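Local atomic coordinates of DNA repair protein RAD7 (Saccharomyces cerevisiae, PDB entry 5ZB2), a protein that promotes global genome nucleotide excision repair as part of the GGR complex with RAD16 and ABF1, removing damage from nontranscribed DNA, and interacts with Elc1. Residues G179-R189 with L203-E214; I262-L273 with K290-S300. All coordinates share one frame; numbering follows the deposited sequence. Where two conformers were deposited one is given.

Contact 1. Residues G179-R189 with L203-E214; sequences GSTLVSLGLSR and LVNDEFHSLCIE
Strands Ser184-Ser188 and Ser210-Glu214 run parallel, their axes 4.6 Å apart at closest approach and 6° from exact alignment. The ladder passes from Leu185 N to Ser210 O, from Cys212 N to Leu185 O and onward to Arg189 N, which reaches Glu214 O at 3.0 Å. At its start Val183 O takes His209 N at 2.9 Å, a nearly linear bond, with a weak one from Ser210 N. The same oxygen lies over the centre of the Phe208 ring, 3.5 Å above its plane, and over one face of the His209 ring. Phe208 CG stands anti to the backbone N (chi1 -163°), which carries CZ in to Leu185 CB. Leu185 CD2 meets Leu203 CD1 at 3.9 Å, the two side chains crossing at about a right angle; helix 224-234 touches Leu203, Phe208 and Leu211. Before the strands, Asn205 ND2 gives a straight bond to Ser180 O at 2.9 Å, in the planes of both amide and carbonyl, while its OD1 accepts Glu207 N in an Asx turn. A water joins Gly179 O, Leu182 O and Asn205 N. On the face bearing Ser184 and Ser188, Ser184 OG packs on Ser210 CB at 3.4 Å and is bonded to Glu157 and His159; Glu214 OE1 is held by Asn244. The two strands belong to neighbouring turns of the leucine-rich-repeat solenoid that makes up much of this C-terminal part of Rad7. Leucines and Phe208 thus fill the helix side, while Asn205 and the water satisfy backbone polar atoms where the ladder has not yet begun.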
loop_
_atom_site.group_PDB
_atom_site.type_symbol
_atom_site.label_atom_id
_atom_site.label_comp_id
_atom_site.label_asym_id
_atom_site.label_seq_id
_atom_site.Cartn_x
_atom_site.Cartn_y
_atom_site.Cartn_z
ATOM N N GLY A 179 0.600 21.131 23.294
ATOM C CA GLY A 179 0.856 22.523 23.618
ATOM C C GLY A 179 2.174 22.790 24.314
ATOM O O GLY A 179 3.005 23.549 23.807
ATOM N N SER A 180 2.378 22.182 25.484
ATOM C CA SER A 180 3.586 22.438 26.261
ATOM C C SER A 180 4.851 21.944 25.572
ATOM O O SER A 180 5.950 22.337 25.979
ATOM C CB SER A 180 3.465 21.787 27.640
ATOM O OG SER A 180 3.319 20.384 27.524
ATOM N N THR A 181 4.726 21.103 24.546
ATOM C CA THR A 181 5.883 20.596 23.820
ATOM C C THR A 181 6.264 21.467 22.631
ATOM O O THR A 181 7.423 21.431 22.200
ATOM C CB THR A 181 5.604 19.169 23.335
ATOM O OG1 THR A 181 5.176 18.370 24.443
ATOM C CG2 THR A 181 6.848 18.542 22.724
ATOM N N LEU A 182 5.329 22.253 22.105
ATOM C CA LEU A 182 5.586 23.036 20.902
ATOM C C LEU A 182 6.577 24.161 21.178
ATOM O O LEU A 182 6.402 24.949 22.113
ATOM C CB LEU A 182 4.279 23.622 20.368
ATOM C CG LEU A 182 3.274 22.651 19.747
ATOM C CD1 LEU A 182 1.962 23.365 19.490
ATOM C CD2 LEU A 182 3.820 22.045 18.454
ATOM N N VAL A 183 7.621 24.234 20.353
ATOM C CA VAL A 183 8.492 25.401 20.285
ATOM C C VAL A 183 8.372 26.126 18.958
ATOM O O VAL A 183 9.010 27.174 18.777
ATOM C CB VAL A 183 9.962 25.025 20.555
ATOM C CG1 VAL A 183 10.141 24.595 22.004
ATOM C CG2 VAL A 183 10.425 23.930 19.607
ATOM N N SER A 184 7.571 25.608 18.026
ATOM C CA SER A 184 7.397 26.215 16.710
ATOM C C SER A 184 6.010 25.861 16.192
ATOM O O SER A 184 5.617 24.690 16.221
ATOM C CB SER A 184 8.477 25.731 15.739
ATOM O OG SER A 184 8.183 26.110 14.407
ATOM N N LEU A 185 5.269 26.873 15.734
ATOM C CA LEU A 185 3.887 26.693 15.308
ATOM C C LEU A 185 3.599 27.555 14.086
ATOM O O LEU A 185 3.957 28.737 14.048
ATOM C CB LEU A 185 2.906 27.052 16.430
ATOM C CG LEU A 185 1.419 26.978 16.070
ATOM C CD1 LEU A 185 0.992 25.537 15.779
ATOM C CD2 LEU A 185 0.578 27.577 17.183
ATOM N N GLY A 186 2.938 26.956 13.097
ATOM C CA GLY A 186 2.535 27.669 11.902
ATOM C C GLY A 186 1.081 27.438 11.543
ATOM O O GLY A 186 0.614 26.295 11.508
ATOM N N LEU A 187 0.357 28.523 11.278
ATOM C CA LEU A 187 -1.059 28.471 10.912
ATOM C C LEU A 187 -1.259 29.429 9.749
ATOM O O LEU A 187 -1.215 30.649 9.941
ATOM C CB LEU A 187 -1.958 28.852 12.091
ATOM C CG LEU A 187 -1.773 28.034 13.372
ATOM C CD1 LEU A 187 -2.523 28.666 14.547
ATOM C CD2 LEU A 187 -2.232 26.602 13.151
ATOM N N SER A 188 -1.478 28.891 8.550
ATOM C CA SER A 188 -1.503 29.708 7.340
ATOM C C SER A 188 -2.672 29.294 6.461
ATOM O O SER A 188 -2.759 28.134 6.046
ATOM C CB SER A 188 -0.187 29.579 6.570
ATOM O OG SER A 188 -0.334 30.054 5.242
ATOM N N ARG A 189 -3.555 30.246 6.162
ATOM C CA ARG A 189 -4.655 30.030 5.225
ATOM C C ARG A 189 -5.525 28.851 5.668
ATOM O O ARG A 189 -5.750 27.889 4.929
ATOM C CB ARG A 189 -4.115 29.820 3.807
ATOM C CG ARG A 189 -3.502 31.065 3.189
ATOM C CD ARG A 189 -3.200 30.874 1.708
ATOM N NE ARG A 189 -2.736 32.113 1.086
ATOM C CZ ARG A 189 -3.537 33.067 0.615
ATOM N NH1 ARG A 189 -4.856 32.939 0.691
ATOM N NH2 ARG A 189 -3.017 34.159 0.068
ATOM N N LEU A 203 0.816 27.774 24.722
ATOM C CA LEU A 203 2.186 27.834 24.214
ATOM C C LEU A 203 3.088 28.356 25.328
ATOM O O LEU A 203 3.508 29.514 25.345
ATOM C CB LEU A 203 2.255 28.710 22.968
ATOM C CG LEU A 203 1.400 28.274 21.778
ATOM C CD1 LEU A 203 1.614 29.223 20.611
ATOM C CD2 LEU A 203 1.717 26.841 21.363
ATOM N N VAL A 204 3.399 27.467 26.271
ATOM C CA VAL A 204 4.103 27.842 27.493
ATOM C C VAL A 204 5.546 27.365 27.513
ATOM O O VAL A 204 6.274 27.687 28.462
ATOM C CB VAL A 204 3.358 27.330 28.741
ATOM C CG1 VAL A 204 1.945 27.903 28.783
ATOM C CG2 VAL A 204 3.327 25.808 28.766
ATOM N N ASN A 205 5.992 26.620 26.503
ATOM C CA ASN A 205 7.366 26.138 26.499
ATOM C C ASN A 205 8.333 27.312 26.565
ATOM O O ASN A 205 8.274 28.230 25.741
ATOM C CB ASN A 205 7.637 25.301 25.253
ATOM C CG ASN A 205 8.899 24.466 25.378
ATOM O OD1 ASN A 205 10.013 24.978 25.254
ATOM N ND2 ASN A 205 8.729 23.168 25.615
ATOM N N ASP A 206 9.228 27.278 27.551
ATOM C CA ASP A 206 10.169 28.368 27.779
ATOM C C ASP A 206 11.219 28.501 26.682
ATOM O O ASP A 206 12.062 29.398 26.777
ATOM C CB ASP A 206 10.858 28.172 29.131
ATOM C CG ASP A 206 9.882 28.206 30.294
ATOM O OD1 ASP A 206 8.968 29.058 30.285
ATOM O OD2 ASP A 206 10.023 27.374 31.217
ATOM N N GLU A 207 11.196 27.650 25.651
ATOM C CA GLU A 207 12.136 27.745 24.538
ATOM C C GLU A 207 11.441 28.055 23.214
ATOM O O GLU A 207 12.049 27.894 22.152
ATOM C CB GLU A 207 12.940 26.448 24.414
ATOM C CG GLU A 207 13.892 26.188 25.565
ATOM C CD GLU A 207 14.498 24.800 25.509
ATOM O OE1 GLU A 207 13.771 23.848 25.151
ATOM O OE2 GLU A 207 15.702 24.661 25.811
ATOM N N PHE A 208 10.184 28.499 23.253
ATOM C CA PHE A 208 9.443 28.754 22.022
ATOM C C PHE A 208 10.178 29.787 21.179
ATOM O O PHE A 208 10.606 30.827 21.690
ATOM C CB PHE A 208 8.026 29.236 22.341
ATOM C CG PHE A 208 7.083 29.141 21.177
ATOM C CD1 PHE A 208 7.018 30.151 20.233
ATOM C CD2 PHE A 208 6.269 28.030 21.020
ATOM C CE1 PHE A 208 6.155 30.056 19.153
ATOM C CE2 PHE A 208 5.407 27.931 19.947
ATOM C CZ PHE A 208 5.349 28.944 19.010
ATOM N N HIS A 209 10.320 29.507 19.881
ATOM C CA HIS A 209 11.141 30.367 19.037
ATOM C C HIS A 209 10.558 30.721 17.674
ATOM O O HIS A 209 11.103 31.626 17.033
ATOM C CB HIS A 209 12.524 29.726 18.826
ATOM C CG HIS A 209 12.481 28.349 18.235
ATOM N ND1 HIS A 209 12.203 28.117 16.905
ATOM C CD2 HIS A 209 12.704 27.134 18.790
ATOM C CE1 HIS A 209 12.247 26.818 16.669
ATOM N NE2 HIS A 209 12.548 26.199 17.795
ATOM N N SER A 210 9.487 30.077 17.205
ATOM C CA SER A 210 8.977 30.319 15.855
ATOM C C SER A 210 7.455 30.334 15.857
ATOM O O SER A 210 6.820 29.318 16.158
ATOM C CB SER A 210 9.488 29.259 14.874
ATOM O OG SER A 210 10.865 29.440 14.596
ATOM N N LEU A 211 6.878 31.478 15.493
ATOM C CA LEU A 211 5.436 31.646 15.374
ATOM C C LEU A 211 5.117 32.187 13.994
ATOM O O LEU A 211 5.677 33.209 13.580
ATOM C CB LEU A 211 4.886 32.609 16.434
ATOM C CG LEU A 211 3.392 32.924 16.274
ATOM C CD1 LEU A 211 2.569 31.700 16.603
ATOM C CD2 LEU A 211 2.983 34.100 17.134
ATOM N N CYS A 212 4.218 31.505 13.284
ATOM C CA CYS A 212 3.784 31.912 11.951
ATOM C C CYS A 212 2.264 31.910 11.907
ATOM O O CYS A 212 1.636 30.889 12.206
ATOM C CB CYS A 212 4.347 30.981 10.873
ATOM S SG CYS A 212 6.151 30.892 10.825
ATOM N N ILE A 213 1.679 33.048 11.539
ATOM C CA ILE A 213 0.233 33.174 11.363
ATOM C C ILE A 213 0.004 33.960 10.081
ATOM O O ILE A 213 0.499 35.084 9.949
ATOM C CB ILE A 213 -0.458 33.876 12.547
ATOM C CG1 ILE A 213 -0.191 33.122 13.855
ATOM C CG2 ILE A 213 -1.957 33.989 12.284
ATOM C CD1 ILE A 213 -0.762 33.799 15.108
ATOM N N GLU A 214 -0.745 33.382 9.138
ATOM C CA GLU A 214 -0.950 34.019 7.844
ATOM C C GLU A 214 -2.411 33.934 7.425
ATOM O O GLU A 214 -3.029 32.870 7.514
ATOM C CB GLU A 214 -0.070 33.376 6.768
ATOM C CG GLU A 214 1.383 33.227 7.161
ATOM C CD GLU A 214 2.246 32.736 6.013
ATOM O OE1 GLU A 214 2.728 33.577 5.228
ATOM O OE2 GLU A 214 2.433 31.508 5.888
HETATM O O HOH W 1 4.733 25.756 23.952
#

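Contact 2. Residues I262-L273 with K290-S300; sequences IPEKCPLEVLSL and KVELNNLIECS
Backbone hydrogen bonds join residues 262-273 to 290-300 in two ladders, whose register shifts by one residue between Lys265 and Val270. In the first, Glu292 N reaches Glu264 O at 2.8 Å in the carbonyl plane, and Cys266 N returns to Glu292 O. In the second, Glu269 O accepts both Ile297 N, at 2.7 Å, and Glu298 N; parallel bonds then run through Leu271 to Leu273 N, which meets Ser300 O. The short strands Val270-Ser272 and Glu298-Ser300 lie 4.8 Å apart, 6° from exact alignment.

Water bridges the loops between the ladders: one molecule donates to Cys266 O and Leu268 O and accepts from Asn295 N.

Apolar contacts fill the interior between strands and helices. Cys266 SG, anti to the backbone N (chi1 180°), meets Leu293 CD2 at 3.5 Å and also accepts Leu268 N. Leu296 CD1 touches Leu271 CB at 4.0 Å, and Leu293, Leu296 and Cys299 rest on Leu315 of helix 309-320. This pattern, a short parallel strand followed by a loop and a helix with leucines directed into the core, is that of a leucine-rich repeat, here joined to its successor. On the other face of the strands, Ser272 OG is bonded to Asn244 and Ser300 OG to Glu274.

Charged groups meet near the surface. Lys265 and Glu292 extend side by side, pointing the same way, and form a long salt bridge, Lys265 NZ to Glu292 OE1 at 3.7 Å. With an alanine at Glu292, the Lys265 ammonium would probably lose this carboxylate mate and be freer to turn. Lys290 crosses Glu264 at about a right angle, its NZ 4.1 Å from Glu264 OE1, too far for a salt bridge; NZ gives a hydrogen bond to a water that in turn donates to Ile262 O.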
loop_
_atom_site.group_PDB
_atom_site.type_symbol
_atom_site.label_atom_id
_atom_site.label_comp_id
_atom_site.label_asym_id
_atom_site.label_seq_id
_atom_site.Cartn_x
_atom_site.Cartn_y
_atom_site.Cartn_z
ATOM N N ILE A 262 10.139 42.048 23.638
ATOM C CA ILE A 262 11.293 41.581 22.870
ATOM C C ILE A 262 12.549 42.111 23.553
ATOM O O ILE A 262 12.663 43.327 23.768
ATOM C CB ILE A 262 11.231 42.037 21.402
ATOM C CG1 ILE A 262 10.002 41.458 20.694
ATOM C CG2 ILE A 262 12.509 41.651 20.662
ATOM C CD1 ILE A 262 10.031 39.944 20.503
ATOM N N PRO A 263 13.513 41.260 23.906
ATOM C CA PRO A 263 14.709 41.757 24.597
ATOM C C PRO A 263 15.572 42.619 23.692
ATOM O O PRO A 263 15.604 42.445 22.470
ATOM C CB PRO A 263 15.443 40.476 25.005
ATOM C CG PRO A 263 15.001 39.461 24.011
ATOM C CD PRO A 263 13.577 39.806 23.676
ATOM N N GLU A 264 16.290 43.556 24.320
ATOM C CA GLU A 264 17.144 44.471 23.569
ATOM C C GLU A 264 18.197 43.707 22.778
ATOM O O GLU A 264 18.519 44.073 21.642
ATOM C CB GLU A 264 17.804 45.472 24.519
ATOM C CG GLU A 264 16.836 46.136 25.487
ATOM C CD GLU A 264 17.452 47.308 26.230
ATOM O OE1 GLU A 264 17.157 48.466 25.864
ATOM O OE2 GLU A 264 18.235 47.072 27.174
ATOM N N LYS A 265 18.753 42.649 23.370
ATOM C CA LYS A 265 19.589 41.697 22.642
ATOM C C LYS A 265 18.637 40.749 21.923
ATOM O O LYS A 265 18.360 39.630 22.363
ATOM C CB LYS A 265 20.528 40.954 23.586
ATOM C CG LYS A 265 21.233 41.835 24.605
ATOM C CD LYS A 265 22.079 42.905 23.940
ATOM C CE LYS A 265 22.755 43.792 24.972
ATOM N NZ LYS A 265 23.550 44.876 24.336
ATOM N N CYS A 266 18.109 41.225 20.805
ATOM C CA CYS A 266 17.010 40.534 20.143
ATOM C C CYS A 266 17.532 39.350 19.335
ATOM O O CYS A 266 18.367 39.540 18.447
ATOM C CB CYS A 266 16.260 41.492 19.235
ATOM S SG CYS A 266 14.900 40.709 18.385
ATOM N N PRO A 267 17.069 38.125 19.600
ATOM C CA PRO A 267 17.519 36.969 18.816
ATOM C C PRO A 267 16.775 36.756 17.508
ATOM O O PRO A 267 16.994 35.726 16.864
ATOM C CB PRO A 267 17.257 35.800 19.778
ATOM C CG PRO A 267 16.050 36.235 20.536
ATOM C CD PRO A 267 16.183 37.723 20.708
ATOM N N LEU A 268 15.910 37.679 17.092
ATOM C CA LEU A 268 15.108 37.460 15.894
ATOM C C LEU A 268 15.995 37.281 14.669
ATOM O O LEU A 268 16.874 38.102 14.390
ATOM C CB LEU A 268 14.144 38.623 15.673
ATOM C CG LEU A 268 12.916 38.697 16.585
ATOM C CD1 LEU A 268 12.127 39.952 16.258
ATOM C CD2 LEU A 268 12.036 37.459 16.438
ATOM N N GLU A 269 15.757 36.194 13.939
ATOM C CA GLU A 269 16.423 35.945 12.673
ATOM C C GLU A 269 15.508 36.143 11.478
ATOM O O GLU A 269 16.002 36.420 10.381
ATOM C CB GLU A 269 16.990 34.519 12.648
ATOM C CG GLU A 269 17.703 34.132 13.943
ATOM C CD GLU A 269 18.209 32.705 13.943
ATOM O OE1 GLU A 269 19.251 32.450 14.578
ATOM O OE2 GLU A 269 17.566 31.839 13.313
ATOM N N VAL A 270 14.195 36.033 11.672
ATOM C CA VAL A 270 13.214 36.185 10.603
ATOM C C VAL A 270 12.055 37.016 11.135
ATOM O O VAL A 270 11.510 36.717 12.203
ATOM C CB VAL A 270 12.709 34.820 10.098
ATOM C CG1 VAL A 270 11.630 35.005 9.028
ATOM C CG2 VAL A 270 13.866 33.987 9.566
ATOM N N LEU A 271 11.667 38.045 10.386
ATOM C CA LEU A 271 10.575 38.927 10.782
ATOM C C LEU A 271 9.774 39.294 9.546
ATOM O O LEU A 271 10.334 39.815 8.577
ATOM C CB LEU A 271 11.100 40.191 11.471
ATOM C CG LEU A 271 10.009 41.196 11.854
ATOM C CD1 LEU A 271 9.126 40.625 12.960
ATOM C CD2 LEU A 271 10.606 42.532 12.269
ATOM N N SER A 272 8.466 39.049 9.586
ATOM C CA SER A 272 7.594 39.372 8.464
ATOM C C SER A 272 6.261 39.898 8.975
ATOM O O SER A 272 5.606 39.246 9.793
ATOM C CB SER A 272 7.365 38.144 7.572
ATOM O OG SER A 272 6.406 38.419 6.562
ATOM N N LEU A 273 5.848 41.059 8.461
ATOM C CA LEU A 273 4.608 41.708 8.880
ATOM C C LEU A 273 3.845 42.202 7.648
ATOM O O LEU A 273 3.471 43.362 7.533
ATOM C CB LEU A 273 4.895 42.866 9.833
ATOM C CG LEU A 273 5.704 42.563 11.093
ATOM C CD1 LEU A 273 6.002 43.854 11.841
ATOM C CD2 LEU A 273 4.958 41.589 11.986
ATOM N N LYS A 290 15.056 50.731 19.915
ATOM C CA LYS A 290 15.228 50.176 21.253
ATOM C C LYS A 290 16.056 48.896 21.239
ATOM O O LYS A 290 16.825 48.645 22.172
ATOM C CB LYS A 290 13.862 49.907 21.880
ATOM C CG LYS A 290 13.931 49.230 23.238
ATOM C CD LYS A 290 12.550 48.903 23.759
ATOM C CE LYS A 290 12.597 48.412 25.194
ATOM N NZ LYS A 290 13.365 47.143 25.334
ATOM N N VAL A 291 15.916 48.076 20.202
ATOM C CA VAL A 291 16.486 46.737 20.197
ATOM C C VAL A 291 17.640 46.669 19.206
ATOM O O VAL A 291 17.800 47.519 18.326
ATOM C CB VAL A 291 15.424 45.666 19.872
ATOM C CG1 VAL A 291 14.278 45.744 20.868
ATOM C CG2 VAL A 291 14.910 45.825 18.442
ATOM N N GLU A 292 18.455 45.630 19.364
ATOM C CA GLU A 292 19.562 45.339 18.463
ATOM C C GLU A 292 19.228 44.075 17.685
ATOM O O GLU A 292 19.021 43.011 18.280
ATOM C CB GLU A 292 20.871 45.169 19.234
ATOM C CG GLU A 292 21.316 46.418 19.972
ATOM C CD GLU A 292 22.639 46.231 20.691
ATOM O OE1 GLU A 292 23.158 45.095 20.699
ATOM O OE2 GLU A 292 23.160 47.221 21.247
ATOM N N LEU A 293 19.174 44.194 16.360
ATOM C CA LEU A 293 18.789 43.081 15.502
ATOM C C LEU A 293 19.993 42.523 14.754
ATOM O O LEU A 293 19.985 42.445 13.521
ATOM C CB LEU A 293 17.712 43.539 14.520
ATOM C CG LEU A 293 16.435 44.045 15.192
ATOM C CD1 LEU A 293 15.588 44.850 14.225
ATOM C CD2 LEU A 293 15.649 42.871 15.745
ATOM N N ASN A 294 21.027 42.121 15.500
ATOM C CA ASN A 294 22.283 41.673 14.909
ATOM C C ASN A 294 22.186 40.300 14.259
ATOM O O ASN A 294 23.158 39.868 13.631
ATOM C CB ASN A 294 23.381 41.641 15.976
ATOM C CG ASN A 294 23.728 43.020 16.500
ATOM O OD1 ASN A 294 23.684 44.007 15.764
ATOM N ND2 ASN A 294 24.079 43.095 17.778
ATOM N N ASN A 295 21.054 39.606 14.392
ATOM C CA ASN A 295 20.898 38.262 13.847
ATOM C C ASN A 295 19.811 38.180 12.782
ATOM O O ASN A 295 19.470 37.075 12.345
ATOM C CB ASN A 295 20.594 37.271 14.974
ATOM C CG ASN A 295 21.658 37.272 16.056
ATOM O OD1 ASN A 295 21.529 37.961 17.069
ATOM N ND2 ASN A 295 22.719 36.503 15.844
ATOM N N LEU A 296 19.261 39.310 12.351
ATOM C CA LEU A 296 18.149 39.288 11.409
ATOM C C LEU A 296 18.647 38.891 10.024
ATOM O O LEU A 296 19.449 39.603 9.411
ATOM C CB LEU A 296 17.461 40.649 11.374
ATOM C CG LEU A 296 16.121 40.711 10.636
ATOM C CD1 LEU A 296 15.082 39.823 11.300
ATOM C CD2 LEU A 296 15.624 42.148 10.559
ATOM N N ILE A 297 18.170 37.750 9.537
ATOM C CA ILE A 297 18.579 37.212 8.248
ATOM C C ILE A 297 17.574 37.552 7.157
ATOM O O ILE A 297 17.954 37.816 6.016
ATOM C CB ILE A 297 18.779 35.683 8.365
ATOM C CG1 ILE A 297 19.908 35.360 9.348
ATOM C CG2 ILE A 297 19.050 35.047 7.005
ATOM C CD1 ILE A 297 21.269 35.908 8.956
ATOM N N GLU A 298 16.288 37.554 7.500
ATOM C CA GLU A 298 15.221 37.769 6.540
ATOM C C GLU A 298 14.205 38.724 7.139
ATOM O O GLU A 298 13.824 38.584 8.306
ATOM C CB GLU A 298 14.551 36.441 6.170
ATOM C CG GLU A 298 13.538 36.529 5.047
ATOM C CD GLU A 298 12.880 35.190 4.768
ATOM O OE1 GLU A 298 11.633 35.123 4.774
ATOM O OE2 GLU A 298 13.615 34.201 4.561
ATOM N N CYS A 299 13.770 39.696 6.339
ATOM C CA CYS A 299 12.791 40.674 6.793
ATOM C C CYS A 299 11.910 41.086 5.623
ATOM O O CYS A 299 12.423 41.380 4.539
ATOM C CB CYS A 299 13.480 41.901 7.392
ATOM S SG CYS A 299 12.331 43.126 8.042
ATOM N N SER A 300 10.596 41.115 5.846
ATOM C CA SER A 300 9.644 41.518 4.818
ATOM C C SER A 300 8.608 42.470 5.396
ATOM O O SER A 300 8.027 42.200 6.452
ATOM C CB SER A 300 8.933 40.310 4.205
ATOM O OG SER A 300 7.931 40.735 3.291
HETATM O O HOH W 2 12.886 44.593 26.671
HETATM O O HOH W 3 18.389 39.947 15.892
HETATM O O HOH W 4 21.194 40.731 18.389
#

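From the N terminus, the chain leaves helix 168-178, runs through strand 184-188 and short helix 199-202, and returns in strand 210-214, where contact 1 closes a loop with 13 residues between its segments. Strand 240-244 then intervenes before contact 2 closes a later loop of the same kind, after two intervening strand-to-strand steps, with helix 281-290 between strands 270-272 and 298-300. The two loops follow in series, neither nested nor crossed. The centres of contacts 1 and 2 lie about 17 Å apart, and the two do not touch. Strand 240-244 connects them: it borders strand 210-214 on one edge and strand 270-272 on the other, and Asn244 bonds both Glu214 and Ser272.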